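Local coordinates for protein NRD1 (Saccharomyces cerevisiae, PDB 3CLJ) that binds the phosphorylated C-terminal domain of RNA polymerase II as part of the Nrd1-Nab3-Sen1 transcription termination complex, at residues 28-33 and 67-72; 43-47 and 93-97; 47-51 and 100-104; 59-63 and 116-120; 121-125 and 138-144. One frame throughout, in Å; residues are numbered along the deposited sequence. Where two conformers were deposited one is given.

Interaction 1 (28-33 and 67-72)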
# COMPACT_ATOMS: atom_id res chain seq x y z
N LEU A 28 0.34 3.15 11.88
CA LEU A 28 0.56 3.96 10.70
C LEU A 28 -0.72 4.52 10.12
O LEU A 28 -0.75 5.66 9.61
CB LEU A 28 1.33 3.14 9.63
CG LEU A 28 2.74 2.63 9.94
CD1 LEU A 28 3.31 1.87 8.68
CD2 LEU A 28 3.74 3.76 10.42
N THR A 29 -1.79 3.74 10.18
CA THR A 29 -3.04 4.08 9.49
C THR A 29 -3.76 5.20 10.27
O THR A 29 -4.32 6.15 9.69
CB THR A 29 -3.92 2.84 9.33
OG1 THR A 29 -3.21 1.85 8.55
CG2 THR A 29 -5.23 3.19 8.61
N THR A 30 -3.72 5.07 11.60
CA THR A 30 -4.26 6.12 12.46
C THR A 30 -3.51 7.44 12.29
O THR A 30 -4.13 8.51 12.18
CB THR A 30 -4.33 5.66 13.93
OG1 THR A 30 -5.22 4.53 13.96
CG2 THR A 30 -4.88 6.78 14.85
N TYR A 31 -2.18 7.35 12.19
CA TYR A 31 -1.40 8.54 11.93
C TYR A 31 -1.82 9.15 10.58
O TYR A 31 -1.96 10.36 10.47
CB TYR A 31 0.11 8.24 11.95
CG TYR A 31 0.90 9.52 11.71
CD1 TYR A 31 1.33 10.27 12.79
CD2 TYR A 31 1.19 9.99 10.41
CE1 TYR A 31 2.04 11.46 12.61
CE2 TYR A 31 1.88 11.18 10.21
CZ TYR A 31 2.30 11.92 11.33
OH TYR A 31 3.00 13.11 11.21
N ALA A 32 -1.97 8.31 9.54
CA ALA A 32 -2.30 8.81 8.20
C ALA A 32 -3.62 9.61 8.18
O ALA A 32 -3.71 10.68 7.54
CB ALA A 32 -2.32 7.65 7.17
N LEU A 33 -4.64 9.09 8.87
CA LEU A 33 -5.97 9.73 8.95
C LEU A 33 -6.00 11.02 9.80
O LEU A 33 -6.82 11.93 9.58
CB LEU A 33 -7.01 8.73 9.45
CG LEU A 33 -7.46 7.57 8.57
CD1 LEU A 33 -8.23 6.58 9.52
CD2 LEU A 33 -8.38 8.02 7.41
N SER A 67 -4.20 -0.70 3.81
CA SER A 67 -4.80 -0.15 5.02
C SER A 67 -5.02 1.38 4.90
O SER A 67 -6.11 1.87 5.15
CB SER A 67 -3.91 -0.46 6.22
OG SER A 67 -4.57 -0.06 7.42
N ILE A 68 -3.98 2.10 4.53
CA ILE A 68 -4.04 3.52 4.39
C ILE A 68 -4.90 3.86 3.15
O ILE A 68 -5.80 4.72 3.21
CB ILE A 68 -2.60 4.12 4.34
CG1 ILE A 68 -1.98 4.08 5.75
CG2 ILE A 68 -2.62 5.59 3.75
CD1 ILE A 68 -0.45 4.50 5.77
N GLY A 69 -4.67 3.16 2.04
CA GLY A 69 -5.47 3.39 0.88
C GLY A 69 -6.96 3.25 1.04
O GLY A 69 -7.72 4.11 0.54
N ARG A 70 -7.41 2.17 1.74
CA ARG A 70 -8.86 1.94 1.89
C ARG A 70 -9.40 2.84 3.00
O ARG A 70 -10.55 3.22 2.94
CB ARG A 70 -9.28 0.45 2.07
CG ARG A 70 -9.28 -0.46 0.77
CD ARG A 70 -9.86 -1.95 0.97
NE ARG A 70 -9.08 -2.62 2.01
CZ ARG A 70 -9.44 -2.75 3.28
NH1 ARG A 70 -10.63 -2.34 3.72
NH2 ARG A 70 -8.57 -3.28 4.13
N ALA A 71 -8.55 3.20 3.98
CA ALA A 71 -8.98 4.20 5.01
C ALA A 71 -9.26 5.58 4.37
O ALA A 71 -10.28 6.21 4.63
CB ALA A 71 -7.97 4.32 6.16
N TYR A 72 -8.38 5.99 3.47
CA TYR A 72 -8.50 7.27 2.76
C TYR A 72 -9.68 7.23 1.82
O TYR A 72 -10.40 8.21 1.71
CB TYR A 72 -7.20 7.55 2.00
CG TYR A 72 -6.15 8.28 2.81
CD1 TYR A 72 -6.29 8.47 4.18
CD2 TYR A 72 -4.97 8.72 2.21
CE1 TYR A 72 -5.31 9.16 4.94
CE2 TYR A 72 -3.98 9.43 2.97
CZ TYR A 72 -4.15 9.66 4.32
OH TYR A 72 -3.19 10.40 5.06

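Interaction 2 (43-47 and 93-97)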
# COMPACT_ATOMS: atom_id res chain seq x y z
N ILE A 43 2.57 9.32 1.84
CA ILE A 43 2.34 8.51 0.65
C ILE A 43 3.67 8.17 -0.07
O ILE A 43 3.92 6.99 -0.37
CB ILE A 43 1.23 9.17 -0.27
CG1 ILE A 43 -0.16 9.15 0.44
CG2 ILE A 43 1.19 8.54 -1.70
CD1 ILE A 43 -0.80 7.77 0.53
N SER A 44 4.51 9.18 -0.26
CA SER A 44 5.85 8.97 -0.86
C SER A 44 6.67 7.98 -0.04
O SER A 44 7.22 7.00 -0.59
CB SER A 44 6.60 10.30 -1.15
OG SER A 44 7.26 10.80 0.01
N LEU A 45 6.65 8.13 1.28
CA LEU A 45 7.35 7.17 2.12
C LEU A 45 6.88 5.72 2.02
O LEU A 45 7.72 4.81 1.93
CB LEU A 45 7.49 7.63 3.57
CG LEU A 45 8.36 6.76 4.50
CD1 LEU A 45 9.84 6.58 3.98
CD2 LEU A 45 8.39 7.32 5.98
N ILE A 46 5.56 5.49 2.00
CA ILE A 46 5.04 4.13 1.96
C ILE A 46 5.23 3.52 0.57
O ILE A 46 5.40 2.32 0.45
CB ILE A 46 3.57 4.00 2.55
CG1 ILE A 46 2.48 4.53 1.60
CG2 ILE A 46 3.52 4.58 4.01
CD1 ILE A 46 1.02 4.32 2.09
N ILE A 47 5.16 4.35 -0.46
CA ILE A 47 5.52 3.96 -1.85
C ILE A 47 6.97 3.49 -1.91
O ILE A 47 7.28 2.42 -2.46
CB ILE A 47 5.27 5.13 -2.84
CG1 ILE A 47 3.74 5.35 -3.01
CG2 ILE A 47 5.89 4.81 -4.21
CD1 ILE A 47 3.36 6.60 -3.81
N ALA A 93 -3.87 11.61 -2.43
CA ALA A 93 -3.15 10.46 -1.90
C ALA A 93 -3.47 9.20 -2.71
O ALA A 93 -2.55 8.48 -3.11
CB ALA A 93 -3.48 10.26 -0.41
N ILE A 94 -4.77 8.95 -2.95
CA ILE A 94 -5.23 7.77 -3.70
C ILE A 94 -4.81 7.85 -5.17
O ILE A 94 -4.53 6.84 -5.78
CB ILE A 94 -6.78 7.58 -3.58
CG1 ILE A 94 -7.17 7.17 -2.15
CG2 ILE A 94 -7.28 6.48 -4.54
CD1 ILE A 94 -8.65 7.45 -1.86
N ASN A 95 -4.77 9.07 -5.71
CA ASN A 95 -4.32 9.27 -7.08
C ASN A 95 -2.87 8.97 -7.23
O ASN A 95 -2.51 8.28 -8.17
CB ASN A 95 -4.66 10.69 -7.59
CG ASN A 95 -6.08 10.78 -8.10
OD1 ASN A 95 -6.67 9.75 -8.48
ND2 ASN A 95 -6.67 12.01 -8.11
N THR A 96 -2.06 9.42 -6.27
CA THR A 96 -0.61 9.15 -6.24
C THR A 96 -0.30 7.64 -6.18
O THR A 96 0.55 7.15 -6.91
CB THR A 96 0.05 9.87 -5.05
OG1 THR A 96 -0.21 11.27 -5.18
CG2 THR A 96 1.59 9.68 -4.98
N LEU A 97 -1.00 6.94 -5.29
CA LEU A 97 -0.85 5.53 -5.14
C LEU A 97 -1.26 4.84 -6.42
O LEU A 97 -0.52 3.99 -6.91
CB LEU A 97 -1.68 5.01 -3.96
CG LEU A 97 -1.23 5.33 -2.55
CD1 LEU A 97 -2.36 5.05 -1.54
CD2 LEU A 97 0.09 4.57 -2.21

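Interaction 3 (47-51 and 100-104)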
# COMPACT_ATOMS: atom_id res chain seq x y z
N ILE A 47 5.16 4.35 -0.46
CA ILE A 47 5.52 3.96 -1.85
C ILE A 47 6.97 3.49 -1.91
O ILE A 47 7.28 2.42 -2.46
CB ILE A 47 5.27 5.13 -2.84
CG1 ILE A 47 3.74 5.35 -3.01
CG2 ILE A 47 5.89 4.81 -4.21
CD1 ILE A 47 3.36 6.60 -3.81
N ASP A 48 7.85 4.28 -1.31
CA ASP A 48 9.27 4.01 -1.33
C ASP A 48 9.62 2.81 -0.45
O ASP A 48 10.55 2.05 -0.75
CB ASP A 48 10.03 5.28 -0.92
CG ASP A 48 10.00 6.37 -2.02
OD1 ASP A 48 9.72 6.03 -3.19
OD2 ASP A 48 10.34 7.56 -1.76
N TYR A 49 8.90 2.65 0.65
CA TYR A 49 9.08 1.47 1.48
C TYR A 49 8.79 0.20 0.63
O TYR A 49 9.55 -0.76 0.66
CB TYR A 49 8.14 1.52 2.71
CG TYR A 49 8.29 0.25 3.48
CD1 TYR A 49 9.47 -0.01 4.21
CD2 TYR A 49 7.30 -0.75 3.41
CE1 TYR A 49 9.63 -1.23 4.90
CE2 TYR A 49 7.42 -1.92 4.11
CZ TYR A 49 8.61 -2.19 4.81
OH TYR A 49 8.77 -3.40 5.46
N SER A 50 7.68 0.22 -0.09
CA SER A 50 7.36 -0.86 -1.06
C SER A 50 8.47 -1.14 -2.09
O SER A 50 8.77 -2.30 -2.43
CB SER A 50 6.04 -0.52 -1.80
OG SER A 50 5.50 -1.69 -2.42
N ARG A 51 8.99 -0.07 -2.65
CA ARG A 51 10.09 -0.14 -3.62
C ARG A 51 11.37 -0.75 -3.11
O ARG A 51 12.05 -1.43 -3.86
CB ARG A 51 10.44 1.25 -4.16
CG ARG A 51 9.38 1.78 -5.05
CD ARG A 51 9.73 3.20 -5.40
NE ARG A 51 8.88 3.62 -6.53
CZ ARG A 51 8.55 4.89 -6.81
NH1 ARG A 51 9.04 5.89 -6.05
NH2 ARG A 51 7.82 5.14 -7.91
N VAL A 100 1.34 4.66 -9.22
CA VAL A 100 2.47 3.72 -9.09
C VAL A 100 2.09 2.28 -8.74
O VAL A 100 2.97 1.43 -8.70
CB VAL A 100 3.54 4.17 -8.03
CG1 VAL A 100 4.19 5.54 -8.46
CG2 VAL A 100 2.90 4.18 -6.64
N ILE A 101 0.80 2.01 -8.48
CA ILE A 101 0.40 0.69 -8.01
C ILE A 101 0.78 -0.50 -8.95
O ILE A 101 1.07 -1.59 -8.48
CB ILE A 101 -1.11 0.63 -7.57
CG1 ILE A 101 -1.30 -0.47 -6.55
CG2 ILE A 101 -2.09 0.49 -8.78
CD1 ILE A 101 -0.41 -0.38 -5.33
N GLN A 102 0.73 -0.30 -10.27
CA GLN A 102 1.13 -1.37 -11.15
C GLN A 102 2.63 -1.69 -11.05
O GLN A 102 3.00 -2.89 -11.04
CB GLN A 102 0.78 -1.01 -12.56
CG GLN A 102 -0.71 -0.97 -12.72
CD GLN A 102 -1.12 -0.48 -14.08
OE1 GLN A 102 -1.65 0.62 -14.21
NE2 GLN A 102 -0.83 -1.27 -15.10
N GLU A 103 3.47 -0.65 -10.97
CA GLU A 103 4.92 -0.80 -10.69
C GLU A 103 5.14 -1.61 -9.39
O GLU A 103 5.94 -2.58 -9.34
CB GLU A 103 5.60 0.57 -10.55
CG GLU A 103 7.03 0.53 -10.01
CD GLU A 103 7.48 1.86 -9.40
OE1 GLU A 103 6.91 2.93 -9.78
OE2 GLU A 103 8.42 1.80 -8.56
N LEU A 104 4.45 -1.17 -8.35
CA LEU A 104 4.66 -1.77 -7.05
C LEU A 104 4.15 -3.21 -7.03
O LEU A 104 4.77 -4.05 -6.42
CB LEU A 104 3.95 -0.96 -5.93
CG LEU A 104 4.40 0.48 -5.74
CD1 LEU A 104 3.64 1.05 -4.48
CD2 LEU A 104 5.92 0.66 -5.63
O HOH W 1 6.75 -3.25 -4.69

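Interaction 4 (59-63 and 116-120)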
# COMPACT_ATOMS: atom_id res chain seq x y z
N LEU A 59 4.88 -8.14 0.50
CA LEU A 59 3.51 -8.36 0.89
C LEU A 59 3.09 -7.35 1.98
O LEU A 59 2.11 -6.60 1.80
CB LEU A 59 3.34 -9.80 1.39
CG LEU A 59 1.92 -10.18 1.90
CD1 LEU A 59 0.83 -9.91 0.79
CD2 LEU A 59 1.87 -11.61 2.43
N GLY A 60 3.86 -7.29 3.07
CA GLY A 60 3.64 -6.28 4.14
C GLY A 60 3.50 -4.86 3.63
O GLY A 60 2.64 -4.11 4.09
N SER A 61 4.35 -4.49 2.68
CA SER A 61 4.31 -3.17 2.07
C SER A 61 2.99 -2.89 1.32
O SER A 61 2.48 -1.76 1.34
CB SER A 61 5.51 -2.94 1.17
OG SER A 61 5.27 -3.51 -0.15
N LEU A 62 2.42 -3.92 0.71
CA LEU A 62 1.10 -3.78 0.06
C LEU A 62 -0.07 -3.77 1.09
O LEU A 62 -1.12 -3.13 0.85
CB LEU A 62 0.90 -4.89 -1.00
CG LEU A 62 1.83 -4.79 -2.22
CD1 LEU A 62 1.71 -6.06 -3.11
CD2 LEU A 62 1.70 -3.52 -3.07
N TYR A 63 0.14 -4.46 2.22
CA TYR A 63 -0.80 -4.38 3.37
C TYR A 63 -0.83 -2.95 3.94
O TYR A 63 -1.88 -2.41 4.32
CB TYR A 63 -0.44 -5.36 4.48
CG TYR A 63 -0.75 -6.84 4.17
CD1 TYR A 63 -1.58 -7.21 3.09
CD2 TYR A 63 -0.25 -7.84 4.98
CE1 TYR A 63 -1.89 -8.57 2.84
CE2 TYR A 63 -0.52 -9.18 4.76
CZ TYR A 63 -1.35 -9.54 3.70
OH TYR A 63 -1.62 -10.87 3.51
N HIS A 116 3.04 -15.82 -0.82
CA HIS A 116 2.85 -14.40 -0.78
C HIS A 116 2.19 -13.91 -2.09
O HIS A 116 1.32 -13.02 -2.06
CB HIS A 116 4.21 -13.75 -0.55
CG HIS A 116 4.61 -13.63 0.89
ND1 HIS A 116 5.48 -12.66 1.34
CD2 HIS A 116 4.27 -14.36 1.98
CE1 HIS A 116 5.65 -12.79 2.64
NE2 HIS A 116 4.91 -13.81 3.06
N LYS A 117 2.57 -14.51 -3.23
CA LYS A 117 1.88 -14.23 -4.51
C LYS A 117 0.39 -14.41 -4.36
O LYS A 117 -0.40 -13.60 -4.86
CB LYS A 117 2.37 -15.15 -5.62
CG LYS A 117 3.73 -14.79 -6.19
CD LYS A 117 3.86 -15.34 -7.61
CE LYS A 117 5.20 -16.08 -7.87
NZ LYS A 117 6.40 -15.24 -7.57
N GLU A 118 -0.00 -15.48 -3.64
CA GLU A 118 -1.43 -15.81 -3.52
C GLU A 118 -2.20 -14.87 -2.62
O GLU A 118 -3.36 -14.59 -2.85
CB GLU A 118 -1.78 -17.32 -3.42
CG GLU A 118 -1.51 -18.11 -4.78
CD GLU A 118 -2.33 -17.66 -6.06
OE1 GLU A 118 -3.52 -18.08 -6.15
OE2 GLU A 118 -1.79 -16.97 -6.99
N LYS A 119 -1.49 -14.35 -1.61
CA LYS A 119 -1.99 -13.31 -0.72
C LYS A 119 -2.10 -11.97 -1.46
O LYS A 119 -3.03 -11.19 -1.20
CB LYS A 119 -1.09 -13.19 0.54
CG LYS A 119 -1.33 -14.37 1.52
CD LYS A 119 -0.18 -14.57 2.52
CE LYS A 119 -0.44 -15.79 3.53
NZ LYS A 119 0.87 -16.31 4.11
N ILE A 120 -1.15 -11.69 -2.35
CA ILE A 120 -1.31 -10.48 -3.20
C ILE A 120 -2.56 -10.60 -4.11
O ILE A 120 -3.37 -9.69 -4.18
CB ILE A 120 -0.03 -10.18 -4.04
CG1 ILE A 120 1.17 -9.88 -3.12
CG2 ILE A 120 -0.33 -9.05 -5.15
CD1 ILE A 120 2.52 -9.87 -3.78
O HOH W 2 6.57 -10.73 -0.20

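Interaction 5 (121-125 and 138-144)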
# COMPACT_ATOMS: atom_id res chain seq x y z
N ARG A 121 -2.73 -11.74 -4.77
CA ARG A 121 -3.95 -12.02 -5.55
C ARG A 121 -5.24 -11.74 -4.76
O ARG A 121 -6.12 -11.05 -5.28
CB ARG A 121 -3.85 -13.45 -6.09
CG ARG A 121 -4.56 -13.72 -7.42
CD ARG A 121 -6.09 -13.82 -7.31
NE ARG A 121 -6.66 -14.93 -8.07
CZ ARG A 121 -6.14 -15.47 -9.18
NH1 ARG A 121 -5.03 -15.01 -9.71
NH2 ARG A 121 -6.73 -16.50 -9.75
N MET A 122 -5.35 -12.20 -3.51
CA MET A 122 -6.56 -11.91 -2.71
C MET A 122 -6.74 -10.48 -2.38
O MET A 122 -7.85 -9.94 -2.41
CB MET A 122 -6.63 -12.67 -1.38
CG MET A 122 -7.93 -12.25 -0.56
SD MET A 122 -9.54 -12.77 -1.29
CE MET A 122 -10.39 -11.21 -1.38
N LEU A 123 -5.64 -9.82 -2.08
CA LEU A 123 -5.65 -8.41 -1.90
C LEU A 123 -6.12 -7.65 -3.15
O LEU A 123 -6.91 -6.68 -3.05
CB LEU A 123 -4.22 -8.00 -1.47
CG LEU A 123 -3.96 -6.72 -0.72
CD1 LEU A 123 -4.69 -6.68 0.64
CD2 LEU A 123 -2.42 -6.42 -0.64
N LEU A 124 -5.62 -8.06 -4.34
CA LEU A 124 -6.20 -7.55 -5.62
C LEU A 124 -7.71 -7.71 -5.69
O LEU A 124 -8.43 -6.85 -6.24
CB LEU A 124 -5.52 -8.21 -6.86
CG LEU A 124 -4.07 -7.70 -7.00
CD1 LEU A 124 -3.26 -8.47 -8.06
CD2 LEU A 124 -4.10 -6.15 -7.32
N ASP A 125 -8.21 -8.83 -5.16
CA ASP A 125 -9.65 -9.10 -5.20
C ASP A 125 -10.45 -8.16 -4.30
O ASP A 125 -11.51 -7.65 -4.67
CB ASP A 125 -9.94 -10.57 -4.88
CG ASP A 125 -9.55 -11.49 -6.04
OD1 ASP A 125 -9.32 -10.97 -7.16
OD2 ASP A 125 -9.47 -12.74 -5.84
N LEU A 138 -6.05 -3.97 -13.52
CA LEU A 138 -5.23 -4.78 -12.64
C LEU A 138 -5.48 -6.29 -12.91
O LEU A 138 -4.82 -7.13 -12.27
CB LEU A 138 -5.54 -4.48 -11.13
CG LEU A 138 -5.09 -3.03 -10.71
CD1 LEU A 138 -5.19 -2.84 -9.20
CD2 LEU A 138 -3.64 -2.67 -11.16
N ASN A 139 -6.41 -6.61 -13.80
CA ASN A 139 -6.81 -7.98 -14.00
C ASN A 139 -5.73 -8.89 -14.67
O ASN A 139 -5.76 -10.10 -14.48
CB ASN A 139 -8.14 -8.01 -14.73
CG ASN A 139 -8.70 -9.42 -14.96
OD1 ASN A 139 -8.89 -9.84 -16.11
ND2 ASN A 139 -9.03 -10.11 -13.89
N ALA A 140 -4.86 -8.30 -15.48
CA ALA A 140 -3.75 -9.03 -16.11
C ALA A 140 -2.63 -9.28 -15.05
O ALA A 140 -2.18 -10.40 -14.93
CB ALA A 140 -3.21 -8.27 -17.33
N ILE A 141 -2.32 -8.27 -14.24
CA ILE A 141 -1.38 -8.37 -13.14
C ILE A 141 -1.83 -9.44 -12.14
O ILE A 141 -1.02 -10.21 -11.64
CB ILE A 141 -1.17 -7.01 -12.45
CG1 ILE A 141 -0.45 -6.06 -13.38
CG2 ILE A 141 -0.43 -7.13 -11.11
CD1 ILE A 141 -0.54 -4.57 -12.92
N ARG A 142 -3.14 -9.52 -11.93
CA ARG A 142 -3.72 -10.51 -11.07
C ARG A 142 -3.49 -11.97 -11.53
O ARG A 142 -3.49 -12.89 -10.72
CB ARG A 142 -5.22 -10.20 -10.92
CG ARG A 142 -5.94 -10.94 -9.83
CD ARG A 142 -7.17 -11.56 -10.39
NE ARG A 142 -7.99 -12.25 -9.38
CZ ARG A 142 -8.96 -13.13 -9.65
NH1 ARG A 142 -9.27 -13.46 -10.90
NH2 ARG A 142 -9.65 -13.69 -8.65
N SER A 143 -3.32 -12.22 -12.82
CA SER A 143 -3.21 -13.64 -13.26
C SER A 143 -1.90 -14.35 -12.81
O SER A 143 -0.84 -13.71 -12.66
CB SER A 143 -3.47 -13.78 -14.76
OG SER A 143 -2.50 -13.06 -15.46
N LYS A 144 -2.05 -15.65 -12.49
CA LYS A 144 -0.95 -16.60 -12.11
C LYS A 144 0.10 -16.76 -13.23
O LYS A 144 1.29 -17.09 -12.97
CB LYS A 144 -1.50 -18.03 -11.82
CG LYS A 144 -2.02 -18.24 -10.43
CD LYS A 144 -2.38 -19.73 -10.22
CE LYS A 144 -2.21 -20.11 -8.73
NZ LYS A 144 -2.48 -21.55 -8.39

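Interaction 1 (28-33 and 67-72)
Ser67 meets Thr29 where segments 67-72 and 28-33, on helices 58-77 and 22-34, cross at -38°, one of the helix-on-helix contacts that build the all-helical, superhelical fold of CTD-interacting domains. Their hydroxyl oxygens, Ser67 OG and Thr29 OG1, lie 2.6 Å apart. Thr29 OG1 is also hydrogen-bonded to Ile25 O one turn back, which ties it to its own helix.

One residue on, Ile68 sends CG1 and CD1 across the gap, and Ala32 CB packs 3.9 Å from Ile68 CG1. The small alanine lets the branched chain lie close to helix 22-34, while the tip, Ile68 CD1, comes near Leu28 O. The same methyl also touches Ile46 of helix 39-52.

Ala71 then offers only a methyl, and its CB sits between Thr29 CG2, 3.8 Å away, and Leu33 CD2 at 3.9 Å.

Tyr72 closes the contact. With chi1 at -88°, its ring reaches back toward helix 22-34 and presents its edge there. Leu33 CD2 lies near the ring plane beside Tyr72 CD1, and Ile68 CG2 lies over one face, offset toward the rim. The phenol spans to the backbone: Tyr72 OH donates to Ala32 O at 2.5 Å, approaching from above the carbonyl plane, 51° out of it.

Interaction 2 (43-47 and 93-97)
Ile43 of helix 39-52 directs its CB toward helix 90-111 and packs on Ala93, Thr96 and Leu97, the three carbons beyond CB meeting three residues. At CB the chain forks. The CG2 branch runs to Thr96, where Ile43 CG2 and Thr96 CG2 are only 3.5 Å apart, a close methyl-methyl approach, a little inside normal packing distance. The other branch starts at CG1, which rests 3.6 Å from Ala93 CB. A chi2 of -72° then folds the tip back instead of extending it, and Ile43 CD1 ends 3.8 Å from Leu97 CD1 while staying beside Ala93 CB. The isoleucine is thus packed among all three, with its chain lying roughly at right angles to that of Leu97.

One turn later Ile47 repeats the theme in another shape. Its CG1 packs 3.8 Å from Leu97 CD2, and an extended chi2 of 172° carries Ile47 CD1 on to Thr96 CG2 at 3.7 Å. Leu97 therefore divides its two methyls, CD1 meeting Ile43 and CD2 mainly Ile47. Ile46 adds a looser touch on Leu97 CD2 and turns mainly to helix 58-77.

The two segments run in nearly the same direction, 27° apart, joining helices 39-52 and 90-111 within the superhelical CID fold. Thr96 gives this interface only carbon, because its OG1 is hydrogen-bonded to His92 O in its own helix. With methyls and methylenes meeting throughout, the contact rests on shape fit and the exclusion of water, with no polar bond across it to fix direction.

Interaction 3 (47-51 and 100-104)
Arg51 NE donates to Glu103 OE2 at 2.8 Å, and Arg51 NH2 donates to Glu103 OE1 at 3.0 Å in a nearly straight bond of 177°. The guanidinium thus grips the carboxylate side-on, one nitrogen to each oxygen, with the two planes only 13° apart. OE1 is met on its syn lone pair. Asp48 OD1 takes Arg51 NH1 from within the same helix, completing a salt-bridge network that probably fixes how the guanidinium is turned. Ile47 CG2 lies over the centre of one of its faces.

This charged edge flanks the packing of helix 39-52 on helix 90-111, two members of the CID superhelix whose segments here run 22° apart. Beside it, Val100 CG2 packs on Ile47, 3.8 Å from its CD1. Leu104 fills the gap between Ser50 and the arginine stem, its CD2 being 3.7 Å from Arg51 CG and its CD1 beside Ser50 OG. Cutting Leu104 back to an alanine is likely to open a gap between the helices and leave Arg51 CG without this methyl against it. Water 1 bridges the same helices, donating to Leu104 O at 2.7 Å and hydrogen-bonding to Ser50 OG, which also bonds Ser61 OG of helix 58-77.

Interaction 4 (59-63 and 116-120)
Leu59 and His116 bring their CA atoms within 6.3 Å of each other as segments 59-63 and 116-120, on helices 58-77 and 114-130, run almost alongside in the same direction, 18° apart. Leu59 does most of the touching. A chi1 of 178° swings its CG away from the backbone N and carries the two methyls toward helix 114-130, where they part. CD2 stands over the middle of the imidazole of His116, 3.6 Å from the ring centroid and 8° off its normal, a clean CH-pi contact. The same methyl presses on Lys119 CD. Leu59 CD1 lies instead against Ile120, 3.9 Å from its CG1, where it is joined by Leu62 CD1.

At the margin the hydroxyl end of Tyr63 rests on the aliphatic stem of Lys119, with Tyr63 OH 3.8 Å from Lys119 CB. The lysine's charged end leads off to a salt bridge with Asp115. Deeper in, Leu62 and Ile120 both continue onto Leu105 of helix 90-111, so this pair of helices is sealed against a third in the superhelical CID fold.

Water 2 spans the contact, accepting from Leu59 N at 3.2 Å and hydrogen-bonded to His116 ND1 at 2.7 Å in the ring plane. The imidazole is therefore used two ways: its face serves as an apolar surface for a methyl, while ND1 at its edge holds a water, a division that probably holds the ring's rotation.

Interaction 5 (121-125 and 138-144)
Asp125 and Arg142 form the salt bridge that pins the segment 138-144 to helix 114-130. Arg142 NH2 donates to Asp125 OD2 at 3.0 Å with an angle of 165°, meeting the oxygen on its syn side. Arg142 NE also reaches Asp125 OD1, at 2.9 Å, but that bond is weak, bent to 120°. The uneven grip follows from the turn of the flat groups, whose planes stand 55° apart. Arg121, modelled in two conformers, lies in one of them over a face of the Arg142 guanidinium; this like-charged pairing is doubtful in detail, though the Asp125 carboxylate would be expected to ease it.

Apolar contact centres on Leu124, whose CB points toward the loop. Its CD1 fits against the Arg142 backbone and stem, 3.7 Å from Arg142 CA, while Leu124 CD2 meets Leu138 CD1 at 4.0 Å. A leucine in place of Arg142 would probably leave Asp125 without its cross-contact mate and the loop less firmly tied to the helix.

Backbone order comes from the loop itself. A type I beta turn spans Ala140 to Ser143, and Ala140 O accepts from both Ser143 N (3.0 Å) and Ser143 OG (2.7 Å), the latter in the carbonyl plane. Ser143 occupies the N-cap position before helix 144-149.

As the CID superhelix nears its C-terminal end, the loop leans on helix 90-111 through Leu138 and Ile141, which touch Gln102, and through Ile141 on Ile109; helix 114-130 packs there through Leu124 on Leu105, and on helix 58-77 through Leu123.

From the N terminus, helix 22-34 opens interaction 1, which closes on helix 58-77. Before it closes, helix 39-52 has opened interactions 2 and 3 and helix 58-77 has opened interaction 4, so interaction 1 crosses all three. Interactions 2 and 3 share Ile47 and run along one helix pair, closing successively on helix 90-111; both cross interaction 4, which closes later on helix 114-130. Interaction 5 follows in series, a short loop tying the C-terminal segment to helix 114-130. Tyr72 against Ala93 joins interactions 1 and 2, Ser50 and Ser61 join 3 and 4, Gln102 links 3 with 5, and Leu123 links 4 with 5.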